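Local coordinates for putative Scyalone Dehydratase (Novosphingobium aromaticivorans DSM 12444, PDB 3EF8), which is of unproven function but is probably a dehydratase-type lyase with the cone-shaped SnoaL-like, NTF2-like fold, related to scytalone dehydratase, at residues Gln111-Val116 against Glu129-Met134; Arg11-Met16 against Ile77-Val82; Glu30-Leu35 against Asp54-Thr59; Ala95-Thr100 against Thr136-Arg141. One frame throughout, in Å; residues are numbered along the deposited sequence.

Contact 1: residues Gln111-Val116 against Glu129-Met134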
loop_
_atom_site.group_PDB
_atom_site.type_symbol
_atom_site.label_atom_id
_atom_site.label_comp_id
_atom_site.label_asym_id
_atom_site.label_seq_id
_atom_site.Cartn_x
_atom_site.Cartn_y
_atom_site.Cartn_z
ATOM N N GLN A 111 12.294 -3.797 -1.668
ATOM C CA GLN A 111 12.415 -3.215 -0.334
ATOM C C GLN A 111 13.357 -2.047 -0.413
ATOM O O GLN A 111 14.425 -2.166 -1.041
ATOM C CB GLN A 111 12.990 -4.242 0.647
ATOM C CG GLN A 111 12.263 -5.552 0.674
ATOM C CD GLN A 111 12.986 -6.600 1.544
ATOM O OE1 GLN A 111 14.165 -6.399 1.895
ATOM N NE2 GLN A 111 12.320 -7.704 1.847
ATOM N N TYR A 112 13.034 -0.952 0.223
ATOM C CA TYR A 112 13.959 0.137 0.378
ATOM C C TYR A 112 14.473 0.231 1.784
ATOM O O TYR A 112 13.690 0.267 2.713
ATOM C CB TYR A 112 13.311 1.475 0.008
ATOM C CG TYR A 112 13.405 1.867 -1.426
ATOM C CD1 TYR A 112 14.629 2.191 -1.957
ATOM C CD2 TYR A 112 12.302 1.945 -2.210
ATOM C CE1 TYR A 112 14.787 2.590 -3.239
ATOM C CE2 TYR A 112 12.443 2.374 -3.579
ATOM C CZ TYR A 112 13.687 2.689 -4.035
ATOM O OH TYR A 112 13.900 3.078 -5.374
ATOM N N PHE A 113 15.792 0.351 1.896
ATOM C CA PHE A 113 16.468 0.606 3.160
ATOM C C PHE A 113 17.072 1.991 3.018
ATOM O O PHE A 113 18.051 2.176 2.306
ATOM C CB PHE A 113 17.495 -0.470 3.490
ATOM C CG PHE A 113 16.880 -1.744 3.966
ATOM C CD1 PHE A 113 16.270 -2.606 3.079
ATOM C CD2 PHE A 113 16.828 -2.044 5.308
ATOM C CE1 PHE A 113 15.632 -3.743 3.534
ATOM C CE2 PHE A 113 16.207 -3.207 5.730
ATOM C CZ PHE A 113 15.632 -4.043 4.839
ATOM N N ASP A 114 16.495 2.961 3.695
ATOM C CA ASP A 114 16.835 4.346 3.558
ATOM C C ASP A 114 17.313 4.970 4.860
ATOM O O ASP A 114 16.946 4.525 5.952
ATOM C CB ASP A 114 15.578 5.138 3.110
ATOM C CG ASP A 114 14.979 4.667 1.775
ATOM O OD1 ASP A 114 15.752 4.320 0.842
ATOM O OD2 ASP A 114 13.715 4.706 1.687
ATOM N N THR A 115 18.170 5.978 4.733
ATOM C CA THR A 115 18.407 6.941 5.799
ATOM C C THR A 115 18.027 8.306 5.274
ATOM O O THR A 115 18.484 8.723 4.175
ATOM C CB THR A 115 19.890 6.938 6.252
ATOM O OG1 THR A 115 20.206 5.637 6.772
ATOM C CG2 THR A 115 20.159 8.044 7.330
ATOM N N VAL A 116 17.151 8.945 6.027
ATOM C CA VAL A 116 16.643 10.266 5.765
ATOM C C VAL A 116 17.133 11.237 6.858
ATOM O O VAL A 116 17.339 10.869 8.020
ATOM C CB VAL A 116 15.091 10.257 5.619
ATOM C CG1 VAL A 116 14.706 9.375 4.415
ATOM C CG2 VAL A 116 14.417 9.806 6.880
ATOM N N GLU A 129 18.965 2.345 -0.402
ATOM C CA GLU A 129 19.431 1.076 -0.865
ATOM C C GLU A 129 18.212 0.256 -1.260
ATOM O O GLU A 129 17.352 -0.045 -0.435
ATOM C CB GLU A 129 20.230 0.349 0.196
ATOM C CG GLU A 129 20.627 -1.037 -0.194
ATOM C CD GLU A 129 21.469 -1.715 0.851
ATOM O OE1 GLU A 129 22.460 -1.106 1.320
ATOM O OE2 GLU A 129 21.180 -2.863 1.155
ATOM N N LEU A 130 18.096 -0.068 -2.539
ATOM C CA LEU A 130 17.030 -0.931 -3.030
ATOM C C LEU A 130 17.462 -2.338 -2.983
ATOM O O LEU A 130 18.546 -2.685 -3.528
ATOM C CB LEU A 130 16.659 -0.593 -4.461
ATOM C CG LEU A 130 15.632 -1.494 -5.092
ATOM C CD1 LEU A 130 14.232 -1.320 -4.486
ATOM C CD2 LEU A 130 15.576 -1.229 -6.610
ATOM N N ARG A 131 16.652 -3.186 -2.348
ATOM C CA ARG A 131 16.852 -4.631 -2.350
ATOM C C ARG A 131 15.701 -5.219 -3.157
ATOM O O ARG A 131 14.557 -4.872 -2.960
ATOM C CB ARG A 131 16.922 -5.211 -0.941
ATOM C CG ARG A 131 18.062 -4.606 -0.141
ATOM C CD ARG A 131 18.181 -5.240 1.229
ATOM N NE ARG A 131 19.179 -4.532 2.008
ATOM C CZ ARG A 131 19.355 -4.668 3.317
ATOM N NH1 ARG A 131 18.610 -5.521 4.014
ATOM N NH2 ARG A 131 20.283 -3.955 3.920
ATOM N N THR A 132 16.013 -6.058 -4.142
ATOM C CA THR A 132 15.056 -6.569 -5.082
ATOM C C THR A 132 14.581 -7.945 -4.662
ATOM O O THR A 132 15.315 -8.924 -4.631
ATOM C CB THR A 132 15.651 -6.573 -6.522
ATOM O OG1 THR A 132 15.949 -5.225 -6.903
ATOM C CG2 THR A 132 14.677 -7.136 -7.513
ATOM N N THR A 133 13.329 -8.004 -4.252
ATOM C CA THR A 133 12.695 -9.234 -3.832
ATOM C C THR A 133 12.494 -10.170 -4.984
ATOM O O THR A 133 12.767 -11.362 -4.893
ATOM C CB THR A 133 11.332 -8.900 -3.170
ATOM O OG1 THR A 133 11.573 -7.903 -2.182
ATOM C CG2 THR A 133 10.652 -10.131 -2.556
HETATM N N MSE A 134 12.039 -9.599 -6.093
HETATM C CA MSE A 134 11.917 -10.298 -7.348
HETATM C C MSE A 134 11.414 -9.337 -8.370
HETATM O O MSE A 134 11.004 -8.221 -8.055
HETATM C CB MSE A 134 11.004 -11.492 -7.235
HETATM C CG MSE A 134 9.713 -11.194 -6.623
HETATM SE SE MSE A 134 9.080 -12.834 -5.782
HETATM C CE MSE A 134 7.297 -12.507 -6.166
HETATM O O HOH W 1 16.277 -7.237 3.438
#

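Contact 2: residues Arg11-Met16 against Ile77-Val82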
loop_
_atom_site.group_PDB
_atom_site.type_symbol
_atom_site.label_atom_id
_atom_site.label_comp_id
_atom_site.label_asym_id
_atom_site.label_seq_id
_atom_site.Cartn_x
_atom_site.Cartn_y
_atom_site.Cartn_z
ATOM N N ARG A 11 4.907 11.239 9.819
ATOM C CA ARG A 11 4.043 11.733 8.755
ATOM C C ARG A 11 4.816 12.497 7.706
ATOM O O ARG A 11 4.588 12.380 6.494
ATOM C CB ARG A 11 2.876 12.584 9.297
ATOM C CG ARG A 11 1.809 11.780 9.966
ATOM C CD ARG A 11 1.035 10.918 8.991
ATOM N NE ARG A 11 -0.101 10.337 9.612
ATOM C CZ ARG A 11 -0.956 9.576 8.996
ATOM N NH1 ARG A 11 -0.649 9.242 7.761
ATOM N NH2 ARG A 11 -2.006 9.092 9.599
ATOM N N ALA A 12 5.758 13.348 8.139
ATOM C CA ALA A 12 6.536 14.127 7.189
ATOM C C ALA A 12 7.455 13.296 6.314
ATOM O O ALA A 12 7.626 13.571 5.109
ATOM C CB ALA A 12 7.370 15.251 7.931
ATOM N N ILE A 13 8.057 12.280 6.913
ATOM C CA ILE A 13 8.950 11.368 6.197
ATOM C C ILE A 13 8.121 10.605 5.147
ATOM O O ILE A 13 8.512 10.490 3.990
ATOM C CB ILE A 13 9.702 10.413 7.162
ATOM C CG1 ILE A 13 10.739 11.233 7.947
ATOM C CG2 ILE A 13 10.320 9.216 6.385
ATOM C CD1 ILE A 13 11.228 10.467 9.170
ATOM N N GLU A 14 6.984 10.073 5.578
ATOM C CA GLU A 14 6.124 9.316 4.640
ATOM C C GLU A 14 5.701 10.242 3.507
ATOM O O GLU A 14 5.769 9.849 2.313
ATOM C CB GLU A 14 4.912 8.783 5.365
ATOM C CG GLU A 14 5.214 7.609 6.283
ATOM C CD GLU A 14 4.109 7.144 7.158
ATOM O OE1 GLU A 14 3.162 7.916 7.398
ATOM O OE2 GLU A 14 4.227 5.994 7.671
ATOM N N ARG A 15 5.261 11.462 3.830
ATOM C CA ARG A 15 4.896 12.428 2.801
ATOM C C ARG A 15 6.021 12.648 1.786
ATOM O O ARG A 15 5.779 12.727 0.565
ATOM C CB ARG A 15 4.457 13.764 3.443
ATOM C CG ARG A 15 4.144 14.877 2.488
ATOM C CD ARG A 15 3.146 14.442 1.411
ATOM N NE ARG A 15 2.740 15.555 0.565
ATOM C CZ ARG A 15 1.786 16.433 0.872
ATOM N NH1 ARG A 15 1.088 16.352 1.996
ATOM N NH2 ARG A 15 1.549 17.410 0.010
HETATM N N MSE A 16 7.244 12.777 2.278
HETATM C CA MSE A 16 8.382 13.015 1.373
HETATM C C MSE A 16 8.559 11.825 0.464
HETATM O O MSE A 16 8.785 11.980 -0.753
HETATM C CB MSE A 16 9.641 13.327 2.190
HETATM C CG MSE A 16 10.838 13.663 1.387
HETATM SE SE MSE A 16 11.789 12.147 0.631
HETATM C CE MSE A 16 12.752 11.612 2.294
ATOM N N ILE A 77 5.825 0.917 5.594
ATOM C CA ILE A 77 6.873 1.861 5.987
ATOM C C ILE A 77 7.141 1.792 7.489
ATOM O O ILE A 77 6.241 1.982 8.269
ATOM C CB ILE A 77 6.527 3.272 5.543
ATOM C CG1 ILE A 77 6.462 3.356 3.984
ATOM C CG2 ILE A 77 7.574 4.286 6.063
ATOM C CD1 ILE A 77 5.866 4.639 3.432
ATOM N N CYS A 78 8.383 1.461 7.839
ATOM C CA CYS A 78 8.880 1.252 9.220
ATOM C C CYS A 78 9.977 2.267 9.462
ATOM O O CYS A 78 10.955 2.313 8.735
ATOM C CB CYS A 78 9.434 -0.145 9.304
ATOM S SG CYS A 78 8.194 -1.419 9.002
ATOM N N ILE A 79 9.800 3.103 10.467
ATOM C CA ILE A 79 10.708 4.223 10.738
ATOM C C ILE A 79 11.296 4.100 12.126
ATOM O O ILE A 79 10.567 3.972 13.075
ATOM C CB ILE A 79 9.956 5.536 10.627
ATOM C CG1 ILE A 79 9.368 5.681 9.193
ATOM C CG2 ILE A 79 10.925 6.717 10.960
ATOM C CD1 ILE A 79 8.474 6.911 9.002
ATOM N N ASP A 80 12.615 4.146 12.183
ATOM C CA ASP A 80 13.370 4.151 13.459
ATOM C C ASP A 80 14.178 5.436 13.483
ATOM O O ASP A 80 15.061 5.627 12.679
ATOM C CB ASP A 80 14.321 2.968 13.546
ATOM C CG ASP A 80 13.607 1.632 13.547
ATOM O OD1 ASP A 80 12.531 1.571 14.135
ATOM O OD2 ASP A 80 14.150 0.657 12.984
ATOM N N PHE A 81 13.876 6.291 14.447
ATOM C CA PHE A 81 14.603 7.530 14.608
ATOM C C PHE A 81 15.964 7.339 15.272
ATOM O O PHE A 81 16.048 6.690 16.318
ATOM C CB PHE A 81 13.795 8.546 15.385
ATOM C CG PHE A 81 12.631 9.087 14.623
ATOM C CD1 PHE A 81 12.794 10.126 13.709
ATOM C CD2 PHE A 81 11.397 8.536 14.800
ATOM C CE1 PHE A 81 11.719 10.614 12.991
ATOM C CE2 PHE A 81 10.325 9.002 14.078
ATOM C CZ PHE A 81 10.475 10.040 13.189
ATOM N N VAL A 82 16.998 7.871 14.635
ATOM C CA VAL A 82 18.317 7.991 15.295
ATOM C C VAL A 82 18.219 9.187 16.212
ATOM O O VAL A 82 18.489 9.098 17.427
ATOM C CB VAL A 82 19.440 8.122 14.296
ATOM C CG1 VAL A 82 20.770 8.290 15.062
ATOM C CG2 VAL A 82 19.483 6.879 13.405
HETATM O O HOH W 2 3.900 3.333 7.878
#

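Contact 3: residues Glu30-Leu35 against Asp54-Thr59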
loop_
_atom_site.group_PDB
_atom_site.type_symbol
_atom_site.label_atom_id
_atom_site.label_comp_id
_atom_site.label_asym_id
_atom_site.label_seq_id
_atom_site.Cartn_x
_atom_site.Cartn_y
_atom_site.Cartn_z
ATOM N N GLU A 30 13.924 17.150 -11.571
ATOM C CA GLU A 30 14.411 18.187 -10.664
ATOM C C GLU A 30 13.748 18.180 -9.306
ATOM O O GLU A 30 14.361 18.493 -8.254
ATOM C CB GLU A 30 14.384 19.578 -11.296
ATOM C CG GLU A 30 15.637 19.789 -12.127
ATOM C CD GLU A 30 16.967 19.874 -11.319
ATOM O OE1 GLU A 30 17.099 20.742 -10.417
ATOM O OE2 GLU A 30 17.909 19.110 -11.652
ATOM N N GLU A 31 12.475 17.811 -9.272
ATOM C CA GLU A 31 11.799 17.693 -8.006
ATOM C C GLU A 31 12.403 16.510 -7.255
ATOM O O GLU A 31 12.567 16.541 -6.053
ATOM C CB GLU A 31 10.291 17.496 -8.189
ATOM C CG GLU A 31 9.546 18.664 -8.759
ATOM C CD GLU A 31 9.350 19.834 -7.798
ATOM O OE1 GLU A 31 9.654 19.740 -6.586
ATOM O OE2 GLU A 31 8.866 20.876 -8.281
ATOM N N LEU A 32 12.718 15.454 -7.978
ATOM C CA LEU A 32 13.306 14.270 -7.341
ATOM C C LEU A 32 14.628 14.620 -6.705
ATOM O O LEU A 32 14.909 14.269 -5.544
ATOM C CB LEU A 32 13.553 13.156 -8.332
ATOM C CG LEU A 32 12.274 12.555 -8.868
ATOM C CD1 LEU A 32 12.633 11.561 -9.910
ATOM C CD2 LEU A 32 11.392 11.934 -7.802
ATOM N N ALA A 33 15.482 15.289 -7.471
ATOM C CA ALA A 33 16.829 15.641 -6.972
ATOM C C ALA A 33 16.778 16.592 -5.789
ATOM O O ALA A 33 17.696 16.608 -4.951
ATOM C CB ALA A 33 17.700 16.224 -8.103
ATOM N N ALA A 34 15.718 17.367 -5.657
ATOM C CA ALA A 34 15.570 18.285 -4.528
ATOM C C ALA A 34 15.336 17.560 -3.205
ATOM O O ALA A 34 15.408 18.142 -2.135
ATOM C CB ALA A 34 14.476 19.286 -4.782
ATOM N N LEU A 35 15.019 16.267 -3.310
ATOM C CA LEU A 35 14.729 15.436 -2.141
ATOM C C LEU A 35 15.926 14.607 -1.706
ATOM O O LEU A 35 15.788 13.731 -0.864
ATOM C CB LEU A 35 13.527 14.533 -2.423
ATOM C CG LEU A 35 12.243 15.305 -2.658
ATOM C CD1 LEU A 35 11.056 14.350 -3.016
ATOM C CD2 LEU A 35 11.879 16.202 -1.469
ATOM N N ASP A 54 24.812 14.799 -7.936
ATOM C CA ASP A 54 24.931 14.965 -9.387
ATOM C C ASP A 54 24.914 13.634 -10.084
ATOM O O ASP A 54 24.275 13.494 -11.119
ATOM C CB ASP A 54 26.201 15.744 -9.779
ATOM C CG ASP A 54 26.081 17.229 -9.549
ATOM O OD1 ASP A 54 25.013 17.758 -9.185
ATOM O OD2 ASP A 54 27.120 17.916 -9.693
ATOM N N ALA A 55 25.613 12.645 -9.524
ATOM C CA ALA A 55 25.614 11.282 -10.074
ATOM C C ALA A 55 24.182 10.726 -10.018
ATOM O O ALA A 55 23.764 10.014 -10.917
ATOM C CB ALA A 55 26.607 10.352 -9.332
ATOM N N TYR A 56 23.466 11.034 -8.940
ATOM C CA TYR A 56 22.079 10.549 -8.784
ATOM C C TYR A 56 21.214 11.158 -9.897
ATOM O O TYR A 56 20.411 10.467 -10.575
ATOM C CB TYR A 56 21.496 10.872 -7.391
ATOM C CG TYR A 56 19.978 10.728 -7.367
ATOM C CD1 TYR A 56 19.388 9.480 -7.418
ATOM C CD2 TYR A 56 19.162 11.833 -7.397
ATOM C CE1 TYR A 56 17.979 9.349 -7.471
ATOM C CE2 TYR A 56 17.785 11.722 -7.443
ATOM C CZ TYR A 56 17.194 10.482 -7.449
ATOM O OH TYR A 56 15.806 10.352 -7.512
ATOM N N LYS A 57 21.418 12.443 -10.140
ATOM C CA LYS A 57 20.649 13.134 -11.174
ATOM C C LYS A 57 20.827 12.414 -12.501
ATOM O O LYS A 57 19.899 12.301 -13.293
ATOM C CB LYS A 57 21.107 14.596 -11.331
ATOM C CG LYS A 57 20.668 15.561 -10.229
ATOM C CD LYS A 57 21.052 17.030 -10.600
ATOM C CE LYS A 57 20.107 18.054 -9.960
ATOM N NZ LYS A 57 20.417 19.489 -10.233
ATOM N N LYS A 58 22.030 11.897 -12.734
ATOM C CA LYS A 58 22.340 11.245 -14.005
ATOM C C LYS A 58 21.571 9.954 -14.160
ATOM O O LYS A 58 21.279 9.531 -15.286
ATOM C CB LYS A 58 23.841 10.951 -14.156
ATOM C CG LYS A 58 24.697 12.196 -14.233
ATOM N N THR A 59 21.214 9.340 -13.034
ATOM C CA THR A 59 20.509 8.050 -13.078
ATOM C C THR A 59 19.058 8.256 -13.496
ATOM O O THR A 59 18.338 7.295 -13.787
ATOM C CB THR A 59 20.498 7.286 -11.732
ATOM O OG1 THR A 59 19.662 7.958 -10.781
ATOM C CG2 THR A 59 21.914 7.076 -11.183
#

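Contact 4: residues Ala95-Thr100 against Thr136-Arg141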
loop_
_atom_site.group_PDB
_atom_site.type_symbol
_atom_site.label_atom_id
_atom_site.label_comp_id
_atom_site.label_asym_id
_atom_site.label_seq_id
_atom_site.Cartn_x
_atom_site.Cartn_y
_atom_site.Cartn_z
ATOM N N ALA A 95 6.527 -1.489 -8.159
ATOM C CA ALA A 95 6.765 -0.507 -9.192
ATOM C C ALA A 95 6.517 -1.138 -10.552
ATOM O O ALA A 95 7.133 -2.133 -10.880
ATOM C CB ALA A 95 8.199 0.061 -9.100
ATOM N N ILE A 96 5.551 -0.560 -11.278
ATOM C CA ILE A 96 5.160 -1.094 -12.600
ATOM C C ILE A 96 5.652 -0.117 -13.654
ATOM O O ILE A 96 5.482 1.052 -13.550
ATOM C CB ILE A 96 3.662 -1.291 -12.698
ATOM C CG1 ILE A 96 3.129 -2.214 -11.572
ATOM C CG2 ILE A 96 3.296 -1.920 -14.072
ATOM C CD1 ILE A 96 2.725 -1.432 -10.284
ATOM N N HIS A 97 6.276 -0.681 -14.676
ATOM C CA HIS A 97 6.869 0.096 -15.757
ATOM C C HIS A 97 6.310 -0.275 -17.126
ATOM O O HIS A 97 6.387 -1.446 -17.520
ATOM C CB HIS A 97 8.380 -0.178 -15.776
ATOM C CG HIS A 97 9.064 0.071 -14.476
ATOM N ND1 HIS A 97 8.954 -0.819 -13.429
ATOM C CD2 HIS A 97 9.873 1.066 -14.056
ATOM C CE1 HIS A 97 9.636 -0.348 -12.399
ATOM N NE2 HIS A 97 10.220 0.775 -12.758
ATOM N N ARG A 98 5.763 0.730 -17.803
ATOM C CA ARG A 98 5.195 0.532 -19.173
ATOM C C ARG A 98 6.243 1.144 -20.097
ATOM O O ARG A 98 6.547 2.340 -20.051
ATOM C CB ARG A 98 3.851 1.221 -19.350
ATOM C CG ARG A 98 3.343 0.999 -20.783
ATOM C CD ARG A 98 1.889 0.861 -20.907
ATOM N NE ARG A 98 1.395 -0.258 -20.139
ATOM C CZ ARG A 98 0.118 -0.418 -19.842
ATOM N NH1 ARG A 98 -0.757 0.481 -20.246
ATOM N NH2 ARG A 98 -0.246 -1.425 -19.086
ATOM N N TYR A 99 6.837 0.251 -20.889
ATOM C CA TYR A 99 7.958 0.636 -21.716
ATOM C C TYR A 99 7.542 1.345 -22.998
ATOM O O TYR A 99 6.464 1.160 -23.482
ATOM C CB TYR A 99 8.805 -0.599 -22.043
ATOM C CG TYR A 99 9.382 -1.250 -20.804
ATOM C CD1 TYR A 99 10.535 -0.748 -20.216
ATOM C CD2 TYR A 99 8.781 -2.379 -20.250
ATOM C CE1 TYR A 99 11.071 -1.332 -19.046
ATOM C CE2 TYR A 99 9.319 -2.980 -19.112
ATOM C CZ TYR A 99 10.446 -2.454 -18.532
ATOM O OH TYR A 99 10.929 -3.068 -17.387
ATOM N N THR A 100 8.469 2.143 -23.514
ATOM C CA THR A 100 8.277 2.830 -24.800
ATOM C C THR A 100 8.475 1.842 -25.952
ATOM O O THR A 100 7.819 1.953 -26.983
ATOM C CB THR A 100 9.173 4.063 -24.908
ATOM O OG1 THR A 100 10.518 3.723 -24.560
ATOM C CG2 THR A 100 8.662 5.141 -23.971
ATOM N N THR A 136 9.509 -9.158 -12.617
ATOM C CA THR A 136 8.831 -9.796 -13.734
ATOM C C THR A 136 8.940 -8.962 -14.970
ATOM O O THR A 136 8.557 -7.793 -15.016
ATOM C CB THR A 136 7.330 -10.002 -13.376
ATOM O OG1 THR A 136 7.264 -10.816 -12.187
ATOM C CG2 THR A 136 6.564 -10.704 -14.525
ATOM N N ASP A 137 9.461 -9.614 -16.017
ATOM C CA ASP A 137 9.566 -8.989 -17.343
ATOM C C ASP A 137 10.313 -7.667 -17.284
ATOM O O ASP A 137 10.079 -6.752 -18.065
ATOM C CB ASP A 137 8.187 -8.818 -17.960
ATOM C CG ASP A 137 7.529 -10.137 -18.321
ATOM O OD1 ASP A 137 8.236 -11.052 -18.812
ATOM O OD2 ASP A 137 6.319 -10.252 -18.179
ATOM N N TYR A 138 11.283 -7.608 -16.372
ATOM C CA TYR A 138 11.941 -6.367 -16.055
ATOM C C TYR A 138 13.213 -6.118 -16.881
ATOM O O TYR A 138 13.693 -7.037 -17.593
ATOM C CB TYR A 138 12.233 -6.387 -14.557
ATOM C CG TYR A 138 12.516 -5.062 -13.897
ATOM C CD1 TYR A 138 11.617 -4.012 -13.979
ATOM C CD2 TYR A 138 13.635 -4.879 -13.119
ATOM C CE1 TYR A 138 11.865 -2.805 -13.365
ATOM C CE2 TYR A 138 13.873 -3.665 -12.479
ATOM C CZ TYR A 138 12.988 -2.663 -12.582
ATOM O OH TYR A 138 13.270 -1.474 -11.937
ATOM N N HIS A 139 13.707 -4.894 -16.795
ATOM C CA HIS A 139 14.809 -4.408 -17.692
ATOM C C HIS A 139 16.132 -4.288 -16.998
ATOM O O HIS A 139 17.120 -3.824 -17.549
ATOM C CB HIS A 139 14.441 -3.084 -18.325
ATOM C CG HIS A 139 14.312 -1.987 -17.335
ATOM N ND1 HIS A 139 13.251 -1.911 -16.461
ATOM C CD2 HIS A 139 15.113 -0.937 -17.058
ATOM C CE1 HIS A 139 13.413 -0.854 -15.681
ATOM N NE2 HIS A 139 14.538 -0.250 -16.023
ATOM N N VAL A 140 16.154 -4.666 -15.736
ATOM C CA VAL A 140 17.374 -4.645 -14.960
ATOM C C VAL A 140 17.650 -6.021 -14.410
ATOM O O VAL A 140 16.800 -6.665 -13.783
ATOM C CB VAL A 140 17.324 -3.658 -13.775
ATOM C CG1 VAL A 140 18.732 -3.572 -13.114
ATOM C CG2 VAL A 140 16.823 -2.284 -14.214
ATOM N N ARG A 141 18.840 -6.528 -14.717
ATOM C CA ARG A 141 19.240 -7.846 -14.277
ATOM C C ARG A 141 19.949 -7.864 -12.933
ATOM O O ARG A 141 19.644 -8.686 -12.081
ATOM C CB ARG A 141 20.132 -8.500 -15.347
ATOM C CG ARG A 141 20.539 -9.884 -14.964
#

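Contact 1: residues Gln111-Val116 against Glu129-Met134
Phe-113 and Arg-131 meet in a cation-pi stack, the planes of ring and guanidinium 17° apart. Arg-131 CZ lies 3.7 Å from the centroid of the phenyl ring, and its NH1 is displaced toward the rim, 3.4 Å from CZ of Phe-113. The arginine chain reaches there with CG anti to the carbonyl carbon (chi1 -60°), then extended to NE.

Charge pairing fixes the guanidinium at its edge. NE and NH2 of Arg-131 both donate to OE2 of Glu-129, two residues back on the same strand, with NE at 2.7 Å; the other carboxylate oxygen pairs with Arg-127. A water accepts from Arg-131 NH1 and donates to Gln-111 OE1 at 2.7 Å. With a leucine in place of Arg-131, OE2 of Glu-129 would probably be left without the two N-H donors that grip it, and Phe-113 without the flat group over its face.

The backbones form the antiparallel hairpin of strands 106-119 and 122-136, in the curved sheet of the NTF2-like fold. Gln-111 with Arg-131 and Phe-113 with Glu-129 are hydrogen-bonded pairs; Arg-131 N to Gln-111 O is 2.8 Å and almost straight.

Apolar packing occupies the opposite sheet face, at the non-hydrogen-bonded pair Tyr-112 and Leu-130. A branched leucine suits this place because its CD1 can sit over the centre of the tyrosine ring, 4.1 Å from the centroid, a CH-pi contact. Tyr-22 of a second subunit packs on Gln-111 and Phe-113.

Contact 2: residues Arg11-Met16 against Ile77-Val82
Ile-77, the first residue of its strand segment to touch the helix, sets CG2 4.1 Å from CG of Glu-14, so an aliphatic branch meets the methylene part of an acidic side chain. Its carbonyl oxygen serves the polar end: a water donates to Ile-77 O and to Glu-14 OE2, at 2.7 Å from each. Beyond these two segments, Glu-14 OE2 also pairs with Arg-11 of a second subunit in a salt bridge between chains. A leucine replacing Glu-14 would probably leave that arginine without this carboxylate and the bridging water without one of its two acceptors.

Two residues on, Ile-79 again points at the helix. With CG1 anti to the carbonyl carbon (chi1 -60°), its side chain slides past that of Ile-13 in the opposite direction, and CD1 ends 3.9 Å from Ile-13 CG2. Beta-branched isoleucine suits the strand and still has a long branch to reach the helix; the axes of helix segment 11-16 and strand 77-81 come within 10.1 Å.

Phe-81 closes the row. Its CE1 lies 3.9 Å from Ile-13 CD1, while CG2 of Ile-79 covers one ring face and Met-10 also touches the ring. Helix 3-25 thus packs across the sheet, as the N-terminal helix does in NTF2-like folds.

Between these two segments, apolar contacts do the direct packing and a water carries the polar link, consistent with the carboxylate of Glu-14 being turned to Arg-11 of the second subunit.

Contact 3: residues Glu30-Leu35 against Asp54-Thr59
Ala-33 lies against the aliphatic stem of Lys-57, its CB 3.5 Å from CE and 3.7 Å from CG of the lysine. A methyl group suits this spot because it lets the two short helices approach to 6.2 Å between the CA atoms of Ala-33 and Lys-57. The lysine chain, extended beyond CG, runs past the alanine and carries its ammonium to Glu-30. There Lys-57 NZ meets Glu-30 OE2 at 2.9 Å in a salt bridge whose hydrogen bond is weak. Glu-30 sets out away from the other helix, and the bend at its second torsion (chi2 -68°) brings the carboxylate back. Glu-30 is exposed and Lys-57 partly so, which suits two long chains with charged ends.

Deeper in, Tyr-56 projects toward helix 29-33 with CG anti to its own N (chi1 164°). The ring comes edge-on to the backbone, CE2 standing 4.1 Å from CA of Ala-33. Its hydroxyl oxygen lies 3.7 Å from CB of Leu-32, the two side chains crossing at about a right angle. That hydroxyl has a weak hydrogen bond to Tyr-20 OH on helix 3-25, and the ring stacks on Phe-36. At the root of the tyrosine, its carbonyl oxygen accepts from both OG1 and N of Thr-59; the OG1 bond, 2.6 Å long, uses a lone pair in the carbonyl plane.

Short helices packed in this way beside the long helix 3-25, over a curved sheet, belong to the alpha+beta cone of the SnoaL-like, NTF2-like fold.

Contact 4: residues Ala95-Thr100 against Thr136-Arg141
His-97 and Tyr-138 meet edge-to-face at the heart of an aromatic cluster that Tyr-99 and His-139 complete. It ties the end of strand 86-99 to the loop that follows strand 122-136, joining the sheet of the NTF2-like fold to the loop that leaves it.

Packing is tight at His-97. The edge of Tyr-138 points at the imidazole face, ring planes at 61°, and Tyr-138 CE1 is 3.5 Å from CE1 of His-97. With CG anti to its N (chi1 -161°), the tyrosine swings back toward the strand. His-139 also directs an edge at the face of His-97, their centroids 5.7 Å apart. A histidine suits the buried position, being flat enough to be overlaid by ring edges while its ND1 hydrogen-bonds to Gly-106 O. Phe-67 adds a further ring, against both histidines.

The loop side is looser. Asp-137 takes a positive phi of 55° as the chain leaves the strand; its carboxylate leads away from segment 95-100, and the residue is exposed. What it offers the strand is mainly backbone, its O lying 3.8 Å from Tyr-99 OH without a hydrogen bond. His-139 is exposed as well, yet one polar contact anchors it. Tyrosine provides the length for this: Tyr-99 OH lies at the edge of the imidazole, near its plane, and is hydrogen-bonded to His-139 ND1 at 2.8 Å, where either atom could be the donor.

In the fold
Contacts 1, 2 and 4 reach one mixed sheet, in which strands 67-81, 86-99, 106-119 and 122-136 are successive neighbours; contact 3 belongs to the helices. Along the chain contact 2 spans contact 3, and contact 4 spans the hairpin of contact 1. Contacts 1 and 2, with centres 14 Å apart, touch where Val-116 packs on Ile-13 and Met-16, and Met-16 also reaches Leu-35 of contact 3, so helix 3-25 connects all three. Contact 4 lies about 27 Å from contact 2, centre to centre, across the middle of the chain. Contacts 1, 2 and 4 also border other subunits, so sheet and helix 3-25 both contribute to the borders between the three chains.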